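Local atomic coordinates of malonyl CoA-acyl carrier protein transacylase (Bartonella henselae, PDB entry 3QAT), a protein that probably transfers the malonyl group from malonyl-CoA to acyl carrier protein, a step that supplies the extender unit for fatty acid biosynthesis. Residues 29-34 and 77-82; 65-70 and 119-124; 85-90 and 230-235; 161-166 and 207-212. All blocks are in the same frame, centred on the assembly; numbering follows the deposited sequence.

Contact 1: 29-34 and 77-82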
loop_
_atom_site.group_PDB
_atom_site.type_symbol
_atom_site.label_atom_id
_atom_site.label_comp_id
_atom_site.label_asym_id
_atom_site.label_seq_id
_atom_site.Cartn_x
_atom_site.Cartn_y
_atom_site.Cartn_z
ATOM N N PHE A 29 17.783 12.467 11.973
ATOM C CA PHE A 29 16.672 13.131 12.640
ATOM C C PHE A 29 16.137 12.314 13.797
ATOM O O PHE A 29 15.753 11.128 13.630
ATOM C CB PHE A 29 15.509 13.375 11.651
ATOM C CG PHE A 29 15.876 14.201 10.458
ATOM C CD1 PHE A 29 15.869 15.592 10.545
ATOM C CD2 PHE A 29 16.213 13.593 9.242
ATOM C CE1 PHE A 29 16.198 16.386 9.428
ATOM C CE2 PHE A 29 16.551 14.384 8.114
ATOM C CZ PHE A 29 16.542 15.771 8.217
ATOM N N VAL A 30 16.083 12.939 14.975
ATOM C CA VAL A 30 15.442 12.283 16.118
ATOM C C VAL A 30 13.955 11.976 15.827
ATOM O O VAL A 30 13.433 10.984 16.327
ATOM C CB VAL A 30 15.654 13.093 17.451
ATOM C CG1 VAL A 30 14.745 14.342 17.502
ATOM C CG2 VAL A 30 15.449 12.192 18.690
ATOM N N ALA A 31 13.300 12.798 15.002
ATOM C CA ALA A 31 11.891 12.577 14.705
ATOM C C ALA A 31 11.747 11.229 14.005
ATOM O O ALA A 31 10.776 10.517 14.236
ATOM C CB ALA A 31 11.325 13.691 13.823
ATOM N N ALA A 32 12.707 10.891 13.145
ATOM C CA ALA A 32 12.632 9.590 12.444
ATOM C C ALA A 32 12.990 8.449 13.381
ATOM O O ALA A 32 12.295 7.418 13.416
ATOM C CB ALA A 32 13.561 9.599 11.205
ATOM N N ARG A 33 14.054 8.650 14.164
ATOM C CA ARG A 33 14.517 7.632 15.120
ATOM C C ARG A 33 13.391 7.226 16.080
ATOM O O ARG A 33 13.169 6.020 16.335
ATOM C CB ARG A 33 15.733 8.169 15.903
ATOM C CG ARG A 33 16.419 7.180 16.839
ATOM C CD ARG A 33 17.661 7.868 17.510
ATOM N NE ARG A 33 18.329 8.702 16.500
ATOM C CZ ARG A 33 18.694 9.984 16.634
ATOM N NH1 ARG A 33 18.564 10.645 17.797
ATOM N NH2 ARG A 33 19.245 10.599 15.591
ATOM N N MET A 34 12.646 8.214 16.572
ATOM C CA MET A 34 11.574 7.926 17.536
ATOM C C MET A 34 10.417 7.136 16.940
ATOM O O MET A 34 9.796 6.370 17.641
ATOM C CB MET A 34 11.061 9.224 18.171
ATOM C CG MET A 34 12.077 9.829 19.098
ATOM S SD MET A 34 11.524 11.336 19.939
ATOM C CE MET A 34 11.061 12.389 18.575
ATOM N N ILE A 77 7.069 11.484 7.432
ATOM C CA ILE A 77 6.029 12.450 7.823
ATOM C C ILE A 77 6.474 13.258 9.047
ATOM O O ILE A 77 6.321 14.497 9.085
ATOM C CB ILE A 77 4.647 11.775 8.086
ATOM C CG1 ILE A 77 4.046 11.182 6.787
ATOM C CG2 ILE A 77 3.652 12.771 8.784
ATOM C CD1 ILE A 77 3.608 12.240 5.705
ATOM N N ARG A 78 7.000 12.563 10.059
ATOM C CA ARG A 78 7.356 13.270 11.291
ATOM C C ARG A 78 8.497 14.244 11.086
ATOM O O ARG A 78 8.481 15.340 11.672
ATOM C CB ARG A 78 7.690 12.304 12.423
ATOM C CG ARG A 78 6.509 11.493 12.834
ATOM C CD ARG A 78 5.676 12.235 13.839
ATOM N NE ARG A 78 4.585 11.384 14.318
ATOM C CZ ARG A 78 4.696 10.508 15.327
ATOM N NH1 ARG A 78 5.849 10.312 15.953
ATOM N NH2 ARG A 78 3.647 9.812 15.693
ATOM N N VAL A 79 9.486 13.856 10.280
ATOM C CA VAL A 79 10.559 14.804 9.917
ATOM C C VAL A 79 9.994 16.031 9.184
ATOM O O VAL A 79 10.316 17.168 9.542
ATOM C CB VAL A 79 11.692 14.124 9.091
ATOM C CG1 VAL A 79 12.713 15.173 8.572
ATOM C CG2 VAL A 79 12.403 13.070 9.919
ATOM N N MET A 80 9.127 15.811 8.185
ATOM C CA MET A 80 8.488 16.921 7.477
ATOM C C MET A 80 7.716 17.841 8.426
ATOM O O MET A 80 7.812 19.080 8.336
ATOM C CB MET A 80 7.548 16.416 6.374
ATOM C CG MET A 80 8.287 15.685 5.257
ATOM S SD MET A 80 7.146 15.146 3.945
ATOM C CE MET A 80 6.884 16.640 2.994
ATOM N N GLU A 81 6.941 17.251 9.333
ATOM C CA GLU A 81 6.210 18.040 10.318
ATOM C C GLU A 81 7.131 18.855 11.224
ATOM O O GLU A 81 6.829 20.025 11.499
ATOM C CB GLU A 81 5.249 17.165 11.117
ATOM C CG GLU A 81 4.134 16.620 10.230
ATOM C CD GLU A 81 3.247 15.650 10.967
ATOM O OE1 GLU A 81 3.734 14.934 11.879
ATOM O OE2 GLU A 81 2.054 15.593 10.601
ATOM N N GLN A 82 8.260 18.290 11.662
ATOM C CA GLN A 82 9.185 19.077 12.507
ATOM C C GLN A 82 9.736 20.277 11.735
ATOM O O GLN A 82 9.982 21.355 12.309
ATOM C CB GLN A 82 10.345 18.228 13.057
ATOM C CG GLN A 82 11.238 19.052 13.982
ATOM C CD GLN A 82 12.070 18.246 14.974
ATOM O OE1 GLN A 82 11.930 17.025 15.103
ATOM N NE2 GLN A 82 12.950 18.949 15.696
HETATM O O HOH W 1 8.649 11.505 15.695
HETATM O O HOH W 2 14.067 15.445 14.044
HETATM O O HOH W 3 7.136 8.047 17.739
#

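Contact 2: 65-70 and 119-124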
loop_
_atom_site.group_PDB
_atom_site.type_symbol
_atom_site.label_atom_id
_atom_site.label_comp_id
_atom_site.label_asym_id
_atom_site.label_seq_id
_atom_site.Cartn_x
_atom_site.Cartn_y
_atom_site.Cartn_z
ATOM N N ALA A 65 6.896 -6.736 6.730
ATOM C CA ALA A 65 6.904 -5.685 5.723
ATOM C C ALA A 65 5.809 -4.644 5.970
ATOM O O ALA A 65 6.004 -3.471 5.699
ATOM C CB ALA A 65 6.732 -6.299 4.327
ATOM N N GLN A 66 4.645 -5.077 6.467
ATOM C CA GLN A 66 3.542 -4.103 6.617
ATOM C C GLN A 66 3.854 -3.044 7.711
ATOM O O GLN A 66 3.866 -1.863 7.393
ATOM C CB GLN A 66 2.194 -4.793 6.863
ATOM C CG GLN A 66 1.765 -5.665 5.677
ATOM C CD GLN A 66 0.289 -6.057 5.751
ATOM O OE1 GLN A 66 -0.566 -5.251 6.159
ATOM N NE2 GLN A 66 -0.030 -7.294 5.332
ATOM N N PRO A 67 4.130 -3.464 8.972
ATOM C CA PRO A 67 4.465 -2.406 9.931
ATOM C C PRO A 67 5.777 -1.706 9.564
ATOM O O PRO A 67 5.914 -0.488 9.817
ATOM C CB PRO A 67 4.565 -3.137 11.293
ATOM C CG PRO A 67 4.805 -4.628 10.915
ATOM C CD PRO A 67 4.011 -4.799 9.622
ATOM N N ALA A 68 6.730 -2.434 8.947
ATOM C CA ALA A 68 8.024 -1.780 8.584
ATOM C C ALA A 68 7.878 -0.664 7.552
ATOM O O ALA A 68 8.458 0.410 7.705
ATOM C CB ALA A 68 9.031 -2.803 8.064
ATOM N N LEU A 69 7.112 -0.921 6.496
ATOM C CA LEU A 69 6.919 0.105 5.462
ATOM C C LEU A 69 6.182 1.307 6.034
ATOM O O LEU A 69 6.503 2.462 5.684
ATOM C CB LEU A 69 6.171 -0.469 4.243
ATOM C CG LEU A 69 7.125 -1.225 3.282
ATOM C CD1 LEU A 69 6.327 -2.116 2.318
ATOM C CD2 LEU A 69 7.981 -0.222 2.498
ATOM N N MET A 70 5.188 1.055 6.901
ATOM C CA MET A 70 4.474 2.158 7.531
ATOM C C MET A 70 5.446 2.991 8.376
ATOM O O MET A 70 5.405 4.220 8.328
ATOM C CB MET A 70 3.306 1.625 8.384
ATOM C CG MET A 70 2.469 2.704 9.123
ATOM S SD MET A 70 3.235 3.186 10.708
ATOM C CE MET A 70 3.178 1.646 11.621
ATOM N N LEU A 119 -2.135 -2.708 14.246
ATOM C CA LEU A 119 -3.121 -3.095 13.229
ATOM C C LEU A 119 -2.425 -3.775 12.059
ATOM O O LEU A 119 -2.944 -4.760 11.541
ATOM C CB LEU A 119 -3.926 -1.885 12.709
ATOM C CG LEU A 119 -4.986 -1.307 13.653
ATOM C CD1 LEU A 119 -5.375 0.074 13.129
ATOM C CD2 LEU A 119 -6.212 -2.231 13.727
ATOM N N LEU A 120 -1.259 -3.250 11.646
ATOM C CA LEU A 120 -0.547 -3.825 10.491
ATOM C C LEU A 120 0.100 -5.167 10.792
ATOM O O LEU A 120 0.149 -6.041 9.935
ATOM C CB LEU A 120 0.465 -2.829 9.899
ATOM C CG LEU A 120 -0.243 -1.662 9.200
ATOM C CD1 LEU A 120 0.819 -0.653 8.833
ATOM C CD2 LEU A 120 -1.002 -2.155 7.953
ATOM N N ARG A 121 0.532 -5.358 12.037
ATOM C CA ARG A 121 1.004 -6.665 12.461
ATOM C C ARG A 121 -0.154 -7.699 12.468
ATOM O O ARG A 121 -0.001 -8.810 11.978
ATOM C CB ARG A 121 1.722 -6.539 13.815
ATOM C CG ARG A 121 2.059 -7.850 14.519
ATOM C CD ARG A 121 2.877 -8.831 13.682
ATOM N NE ARG A 121 4.134 -8.282 13.137
ATOM C CZ ARG A 121 5.278 -8.176 13.820
ATOM N NH1 ARG A 121 5.345 -8.444 15.126
ATOM N NH2 ARG A 121 6.368 -7.755 13.177
ATOM N N ILE A 122 -1.317 -7.282 12.971
ATOM C CA ILE A 122 -2.516 -8.149 12.944
ATOM C C ILE A 122 -2.867 -8.468 11.488
ATOM O O ILE A 122 -3.183 -9.630 11.146
ATOM C CB ILE A 122 -3.692 -7.458 13.686
ATOM C CG1 ILE A 122 -3.419 -7.513 15.193
ATOM C CG2 ILE A 122 -5.034 -8.151 13.332
ATOM C CD1 ILE A 122 -4.303 -6.515 15.992
ATOM N N ARG A 123 -2.779 -7.456 10.624
ATOM C CA ARG A 123 -3.157 -7.634 9.230
ATOM C C ARG A 123 -2.210 -8.628 8.536
ATOM O O ARG A 123 -2.656 -9.568 7.865
ATOM C CB ARG A 123 -3.109 -6.268 8.528
ATOM C CG ARG A 123 -3.797 -6.236 7.165
ATOM C CD ARG A 123 -3.925 -4.778 6.699
ATOM N NE ARG A 123 -4.568 -4.626 5.371
ATOM C CZ ARG A 123 -3.901 -4.649 4.206
ATOM N NH1 ARG A 123 -2.574 -4.889 4.163
ATOM N NH2 ARG A 123 -4.558 -4.467 3.056
ATOM N N GLY A 124 -0.908 -8.428 8.733
ATOM C CA GLY A 124 0.111 -9.301 8.119
ATOM C C GLY A 124 -0.003 -10.725 8.650
ATOM O O GLY A 124 0.024 -11.673 7.881
#

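Contact 3: 85-90 and 230-235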
loop_
_atom_site.group_PDB
_atom_site.type_symbol
_atom_site.label_atom_id
_atom_site.label_comp_id
_atom_site.label_asym_id
_atom_site.label_seq_id
_atom_site.Cartn_x
_atom_site.Cartn_y
_atom_site.Cartn_z
ATOM N N LEU A 85 5.816 21.225 8.071
ATOM C CA LEU A 85 4.657 20.775 7.311
ATOM C C LEU A 85 3.416 20.712 8.191
ATOM O O LEU A 85 3.433 20.091 9.252
ATOM C CB LEU A 85 4.892 19.382 6.673
ATOM C CG LEU A 85 3.679 18.765 5.958
ATOM C CD1 LEU A 85 3.313 19.531 4.658
ATOM C CD2 LEU A 85 3.922 17.261 5.713
ATOM N N ASN A 86 2.354 21.372 7.735
ATOM C CA ASN A 86 1.015 21.181 8.274
ATOM C C ASN A 86 0.229 20.460 7.188
ATOM O O ASN A 86 -0.099 21.038 6.153
ATOM C CB ASN A 86 0.365 22.534 8.614
ATOM C CG ASN A 86 -0.999 22.386 9.272
ATOM O OD1 ASN A 86 -1.893 21.698 8.764
ATOM N ND2 ASN A 86 -1.180 23.069 10.402
ATOM N N VAL A 87 -0.026 19.173 7.421
ATOM C CA VAL A 87 -0.694 18.336 6.433
ATOM C C VAL A 87 -2.056 18.920 6.033
ATOM O O VAL A 87 -2.370 19.010 4.840
ATOM C CB VAL A 87 -0.845 16.876 6.956
ATOM C CG1 VAL A 87 -1.771 16.070 6.059
ATOM C CG2 VAL A 87 0.502 16.215 7.072
ATOM N N GLU A 88 -2.846 19.332 7.030
ATOM C CA GLU A 88 -4.209 19.780 6.780
ATOM C C GLU A 88 -4.202 21.010 5.876
ATOM O O GLU A 88 -5.078 21.186 5.026
ATOM C CB GLU A 88 -4.924 20.062 8.109
ATOM C CG GLU A 88 -6.335 20.580 7.953
ATOM C CD GLU A 88 -7.029 20.802 9.293
ATOM O OE1 GLU A 88 -6.407 20.555 10.354
ATOM O OE2 GLU A 88 -8.202 21.223 9.278
ATOM N N LYS A 89 -3.171 21.836 6.040
ATOM C CA LYS A 89 -3.048 23.060 5.261
ATOM C C LYS A 89 -2.475 22.850 3.863
ATOM O O LYS A 89 -2.824 23.594 2.937
ATOM C CB LYS A 89 -2.220 24.097 6.027
ATOM C CG LYS A 89 -2.962 24.733 7.206
ATOM C CD LYS A 89 -2.107 25.821 7.849
ATOM C CE LYS A 89 -2.947 26.790 8.687
ATOM N NZ LYS A 89 -3.595 26.094 9.840
ATOM N N LYS A 90 -1.613 21.837 3.699
ATOM C CA LYS A 90 -0.789 21.728 2.479
ATOM C C LYS A 90 -1.099 20.561 1.553
ATOM O O LYS A 90 -0.656 20.550 0.401
ATOM C CB LYS A 90 0.697 21.670 2.844
ATOM C CG LYS A 90 1.221 22.933 3.509
ATOM C CD LYS A 90 1.211 24.096 2.514
ATOM C CE LYS A 90 1.940 25.290 3.068
ATOM N NZ LYS A 90 1.923 26.401 2.081
ATOM N N PRO A 230 -10.065 11.456 9.468
ATOM C CA PRO A 230 -8.782 11.996 8.999
ATOM C C PRO A 230 -8.863 13.497 8.708
ATOM O O PRO A 230 -9.928 13.997 8.305
ATOM C CB PRO A 230 -8.521 11.214 7.700
ATOM C CG PRO A 230 -9.904 10.879 7.197
ATOM C CD PRO A 230 -10.694 10.563 8.482
ATOM N N ILE A 231 -7.753 14.203 8.907
ATOM C CA ILE A 231 -7.739 15.672 8.760
ATOM C C ILE A 231 -7.827 16.136 7.293
ATOM O O ILE A 231 -8.232 17.286 7.006
ATOM C CB ILE A 231 -6.505 16.301 9.440
ATOM C CG1 ILE A 231 -5.227 15.819 8.743
ATOM C CG2 ILE A 231 -6.533 16.041 10.959
ATOM C CD1 ILE A 231 -4.052 16.654 8.954
ATOM N N VAL A 232 -7.438 15.246 6.376
ATOM C CA VAL A 232 -7.715 15.406 4.933
ATOM C C VAL A 232 -8.247 14.061 4.441
ATOM O O VAL A 232 -7.951 13.049 5.067
ATOM C CB VAL A 232 -6.494 15.898 4.113
ATOM C CG1 VAL A 232 -5.913 17.182 4.713
ATOM C CG2 VAL A 232 -5.418 14.842 3.989
ATOM N N PRO A 233 -9.049 14.044 3.355
ATOM C CA PRO A 233 -9.714 12.793 3.015
ATOM C C PRO A 233 -8.771 11.722 2.488
ATOM O O PRO A 233 -7.760 12.031 1.847
ATOM C CB PRO A 233 -10.688 13.190 1.891
ATOM C CG PRO A 233 -10.871 14.672 2.027
ATOM C CD PRO A 233 -9.553 15.176 2.531
ATOM N N LEU A 234 -9.157 10.482 2.759
ATOM C CA LEU A 234 -8.490 9.329 2.165
ATOM C C LEU A 234 -9.178 8.924 0.856
ATOM O O LEU A 234 -10.405 8.695 0.838
ATOM C CB LEU A 234 -8.583 8.180 3.165
ATOM C CG LEU A 234 -8.006 6.847 2.656
ATOM C CD1 LEU A 234 -6.473 6.834 2.743
ATOM C CD2 LEU A 234 -8.633 5.648 3.393
ATOM N N ILE A 235 -8.408 8.771 -0.229
ATOM C CA ILE A 235 -9.008 8.234 -1.448
ATOM C C ILE A 235 -8.871 6.703 -1.356
ATOM O O ILE A 235 -7.808 6.149 -1.635
ATOM C CB ILE A 235 -8.324 8.759 -2.733
ATOM C CG1 ILE A 235 -8.141 10.277 -2.690
ATOM C CG2 ILE A 235 -9.134 8.309 -3.986
ATOM C CD1 ILE A 235 -9.439 11.093 -2.397
HETATM O O HOH W 4 -9.967 18.486 8.734
#

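Contact 4: 161-166 and 207-212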
loop_
_atom_site.group_PDB
_atom_site.type_symbol
_atom_site.label_atom_id
_atom_site.label_comp_id
_atom_site.label_asym_id
_atom_site.label_seq_id
_atom_site.Cartn_x
_atom_site.Cartn_y
_atom_site.Cartn_z
ATOM N N LEU A 161 -10.898 -20.237 -8.464
ATOM C CA LEU A 161 -11.137 -18.801 -8.331
ATOM C C LEU A 161 -9.918 -18.001 -8.785
ATOM O O LEU A 161 -8.793 -18.320 -8.389
ATOM C CB LEU A 161 -11.466 -18.439 -6.874
ATOM C CG LEU A 161 -11.817 -16.979 -6.552
ATOM C CD1 LEU A 161 -12.930 -16.458 -7.435
ATOM C CD2 LEU A 161 -12.175 -16.806 -5.073
ATOM N N CYS A 162 -10.156 -17.003 -9.634
ATOM C CA CYS A 162 -9.101 -16.070 -10.075
ATOM C C CYS A 162 -9.725 -14.697 -10.210
ATOM O O CYS A 162 -10.756 -14.536 -10.865
ATOM C CB CYS A 162 -8.489 -16.538 -11.397
ATOM S SG CYS A 162 -7.103 -15.541 -12.021
ATOM N N GLN A 163 -9.107 -13.700 -9.577
ATOM C CA GLN A 163 -9.683 -12.371 -9.507
ATOM C C GLN A 163 -8.609 -11.325 -9.771
ATOM O O GLN A 163 -7.417 -11.610 -9.631
ATOM C CB GLN A 163 -10.260 -12.131 -8.103
ATOM C CG GLN A 163 -11.528 -12.901 -7.855
ATOM C CD GLN A 163 -11.974 -12.783 -6.418
ATOM O OE1 GLN A 163 -11.330 -13.290 -5.522
ATOM N NE2 GLN A 163 -13.097 -12.110 -6.201
ATOM N N ILE A 164 -9.022 -10.129 -10.175
ATOM C CA ILE A 164 -8.068 -9.002 -10.258
ATOM C C ILE A 164 -7.776 -8.469 -8.852
ATOM O O ILE A 164 -8.690 -7.992 -8.159
ATOM C CB ILE A 164 -8.589 -7.887 -11.178
ATOM C CG1 ILE A 164 -8.665 -8.409 -12.624
ATOM C CG2 ILE A 164 -7.689 -6.633 -11.076
ATOM C CD1 ILE A 164 -9.180 -7.380 -13.630
ATOM N N ALA A 165 -6.511 -8.564 -8.441
ATOM C CA ALA A 165 -6.069 -8.078 -7.130
ATOM C C ALA A 165 -5.640 -6.612 -7.169
ATOM O O ALA A 165 -5.909 -5.859 -6.240
ATOM C CB ALA A 165 -4.913 -8.939 -6.646
ATOM N N ASN A 166 -4.927 -6.212 -8.219
ATOM C CA ASN A 166 -4.529 -4.799 -8.343
ATOM C C ASN A 166 -4.785 -4.362 -9.782
ATOM O O ASN A 166 -4.450 -5.100 -10.729
ATOM C CB ASN A 166 -3.022 -4.565 -8.234
ATOM C CG ASN A 166 -2.359 -4.868 -6.884
ATOM O OD1 ASN A 166 -1.132 -4.714 -6.838
ATOM N ND2 ASN A 166 -3.091 -5.217 -5.797
ATOM N N HIS A 207 -5.950 -9.934 -1.809
ATOM C CA HIS A 207 -7.001 -9.251 -2.604
ATOM C C HIS A 207 -7.800 -10.204 -3.457
ATOM O O HIS A 207 -8.118 -9.912 -4.615
ATOM C CB HIS A 207 -6.395 -8.086 -3.421
ATOM C CG HIS A 207 -5.739 -7.099 -2.526
ATOM N ND1 HIS A 207 -6.462 -6.349 -1.622
ATOM C CD2 HIS A 207 -4.431 -6.838 -2.285
ATOM C CE1 HIS A 207 -5.626 -5.645 -0.877
ATOM N NE2 HIS A 207 -4.389 -5.932 -1.251
ATOM N N SER A 208 -8.102 -11.350 -2.854
ATOM C CA SER A 208 -9.036 -12.301 -3.425
ATOM C C SER A 208 -9.996 -12.731 -2.333
ATOM O O SER A 208 -9.765 -12.451 -1.151
ATOM C CB SER A 208 -8.327 -13.529 -3.987
ATOM O OG SER A 208 -7.896 -14.402 -2.957
ATOM N N ALA A 209 -11.063 -13.428 -2.731
ATOM C CA ALA A 209 -12.057 -13.884 -1.745
ATOM C C ALA A 209 -11.452 -14.861 -0.734
ATOM O O ALA A 209 -11.999 -15.042 0.369
ATOM C CB ALA A 209 -13.258 -14.504 -2.454
ATOM N N LEU A 210 -10.331 -15.487 -1.087
ATOM C CA LEU A 210 -9.627 -16.401 -0.191
ATOM C C LEU A 210 -9.101 -15.727 1.084
ATOM O O LEU A 210 -8.787 -16.409 2.070
ATOM C CB LEU A 210 -8.483 -17.115 -0.913
ATOM C CG LEU A 210 -8.841 -18.062 -2.062
ATOM C CD1 LEU A 210 -7.566 -18.545 -2.713
ATOM C CD2 LEU A 210 -9.623 -19.259 -1.559
ATOM N N MET A 211 -9.003 -14.394 1.043
ATOM C CA MET A 211 -8.546 -13.606 2.188
ATOM C C MET A 211 -9.629 -13.367 3.217
ATOM O O MET A 211 -9.385 -12.661 4.193
ATOM C CB MET A 211 -8.033 -12.231 1.732
ATOM C CG MET A 211 -6.546 -12.108 1.441
ATOM S SD MET A 211 -5.338 -12.938 2.511
ATOM C CE MET A 211 -5.230 -14.209 1.294
ATOM N N GLN A 212 -10.817 -13.946 3.030
ATOM C CA GLN A 212 -11.918 -13.690 3.976
ATOM C C GLN A 212 -11.572 -13.834 5.473
ATOM O O GLN A 212 -12.001 -12.988 6.249
ATOM C CB GLN A 212 -13.184 -14.483 3.625
ATOM C CG GLN A 212 -14.406 -14.025 4.401
ATOM C CD GLN A 212 -14.859 -12.632 3.997
ATOM O OE1 GLN A 212 -14.881 -12.288 2.804
ATOM N NE2 GLN A 212 -15.229 -11.820 4.987
HETATM O O HOH W 5 -10.313 -8.982 -5.939
#

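Contact 1: 29-34 and 77-82
V79 meets F29 and two alanines in the apolar part of this helix-to-helix contact. Its CG1 methyl stands over the centre of the F29 ring, a CH-pi contact of 3.6 Å to the ring centroid and only 4° from the ring normal. With CG1 anti to the backbone N (chi1 173°), the other methyl, CG2, is turned to F29 CB at 3.6 Å and to A32 CB at 3.9 Å. A31 CB rests on the backbone of R78 and V79, and the small alanines are consistent with the close approach, 8.2 Å between the axes of the two roughly antiparallel helix segments.

The polar part runs through water, since no direct hydrogen bond joins the segments. One water donates to A31 O and accepts from R78 NH1, lying in the guanidinium plane at its edge. A second accepts from A31 N at 2.9 Å and donates to Q82 OE1, so both backbone polar atoms of A31 are tied to the facing helix.

Helix 30-43 thus packs on the C-terminal end of helix 62-82. Helix 306-316 adjoins the pair, with A306 on F29 and I309 on V79, while I77 and M80 turn to strand 6-11 of the parallel sheet.

Contact 2: 65-70 and 119-124
The guanidinium of R123 and the amide of Q66 meet at a steep angle, their planes 76° apart. Q66 OE1 sits at the guanidinium edge, only 2° out of its plane, and takes a hydrogen bond from R123 NH1 at 2.9 Å. The donor stands well above the amide's carbonyl plane, not on a lone pair. The R123 chain is extended from CG to NE and runs past OE1, with CD 3.4 Å from that oxygen. Q66 NE2 lies 3.4 Å from G124 CA and is bonded to T62 OG1, which helps fix the amide's rotation. The R121 guanidinium bonds A63 O and forms a salt bridge with E45, its NH2 4.2 Å from P67 CG.

Next to the R123-Q66 pair, L120 packs between the helices. Its CD1 presses on M70 CB at 3.4 Å, tighter than usual for two carbons, and its CB lies 4.1 Å from P67 CD, at the kink of helix 62-82.

The helices run roughly antiparallel (149° between the segment axes). R123 NH2 bonds S98 OG and Q256 OE1; S98 lies in a GxSxG sequence, consistent with the nucleophile elbow of malonyl-specific acyltransferases, in which an arginine at this place probably pairs with the malonyl carboxylate.

Contact 3: 85-90 and 230-235
A short helix capped at its start, residues 87-90, here receives the loop that leads into strand 234-235, the contact centre lying about 18 Å from the chain centre. I231 CD1 reaches the first turn of that helix, 3.6 Å from E88 CB and 3.7 Å from V87 CG1, with the V87 and I231 side chains crossing at about a right angle. The I231 chain gets there with CG1 set between the backbone N and the carbonyl carbon (chi1 64°). V232 packs on the same turn, its CG1 3.7 Å from E88 CA.

No direct hydrogen bond crosses the contact, but a water donates to I231 O at 2.7 Å. The extended E88 chain brings OE2 only within weak bonding distance of that water. At the helix start, N86 OD1 accepts from K89 N at 3.0 Å, an N-cap bond in which the donor stands above the carbonyl plane of the amide.

Next to the contact, I231 bonds A108 through the backbone, while P233 and I235 bond V94 in strand 93-96, an outermost strand of the parallel sheet. V232 and L234 pack on V94, and L234 also on helix 100-107. K90 NZ bonds L316 O at the end of helix 306-316.

Contact 4: 161-166 and 207-212
The Q163 amide aims at the start of the 3-10 turn, its chain extended beyond CG, and OE1 takes the N-H of A209 at 2.8 Å. This bond lies in the carbonyl plane on a lone pair and is fairly straight, with an N-H...O angle of 157°. S208 packs beside the same oxygen, its CA 3.3 Å from OE1, while A209 CB rests on L161 CD2 at 3.7 Å.

H207 takes a different line: its CB sits against A165 CB, 3.7 Å away, and the ring passes the N166 amide obliquely, their planes 56° apart. N166 ND2 gives its N-H to A165 O at 2.9 Å, nearly straight but from above that carbonyl plane (58° out of it), and ND2 comes to 4.1 Å from H207 CD2. A165 and N166 form a classic beta bulge opposite V174 of strand 172-176.

Both imidazole nitrogens have partners: ND1 with Q256 O, NE2 with S98 OG. A histidine held by a backbone carbonyl and bonded to the serine of a GxSxG turn is consistent with the Ser-His catalytic pair of malonyltransferases; in this family the site lies between the larger alpha/beta subdomain and the smaller, mixed-sheet one.

In the fold
From the N terminus, contact 1 closes the first loop, bringing the end of helix 62-82 back against the start of helix 30-43. Contact 2 crosses it, for residues 65-70 lie inside that loop while residues 119-124 lie beyond it; both use helix 62-82. Contact 3 opens after contact 1, joined to it by a probable hydrogen bond from L85 N to M80 O, and its loop, closed by 230-235, crosses contact 2. Contact 4 is nested within this loop, tying the mixed sheet to the segment before helix 212-224. Contacts 2 and 4 meet where R123 NH2 packs near H207 CE1, while contacts 1 and 4, about 36 Å apart between centres, lie on opposite sides of the chain's centre.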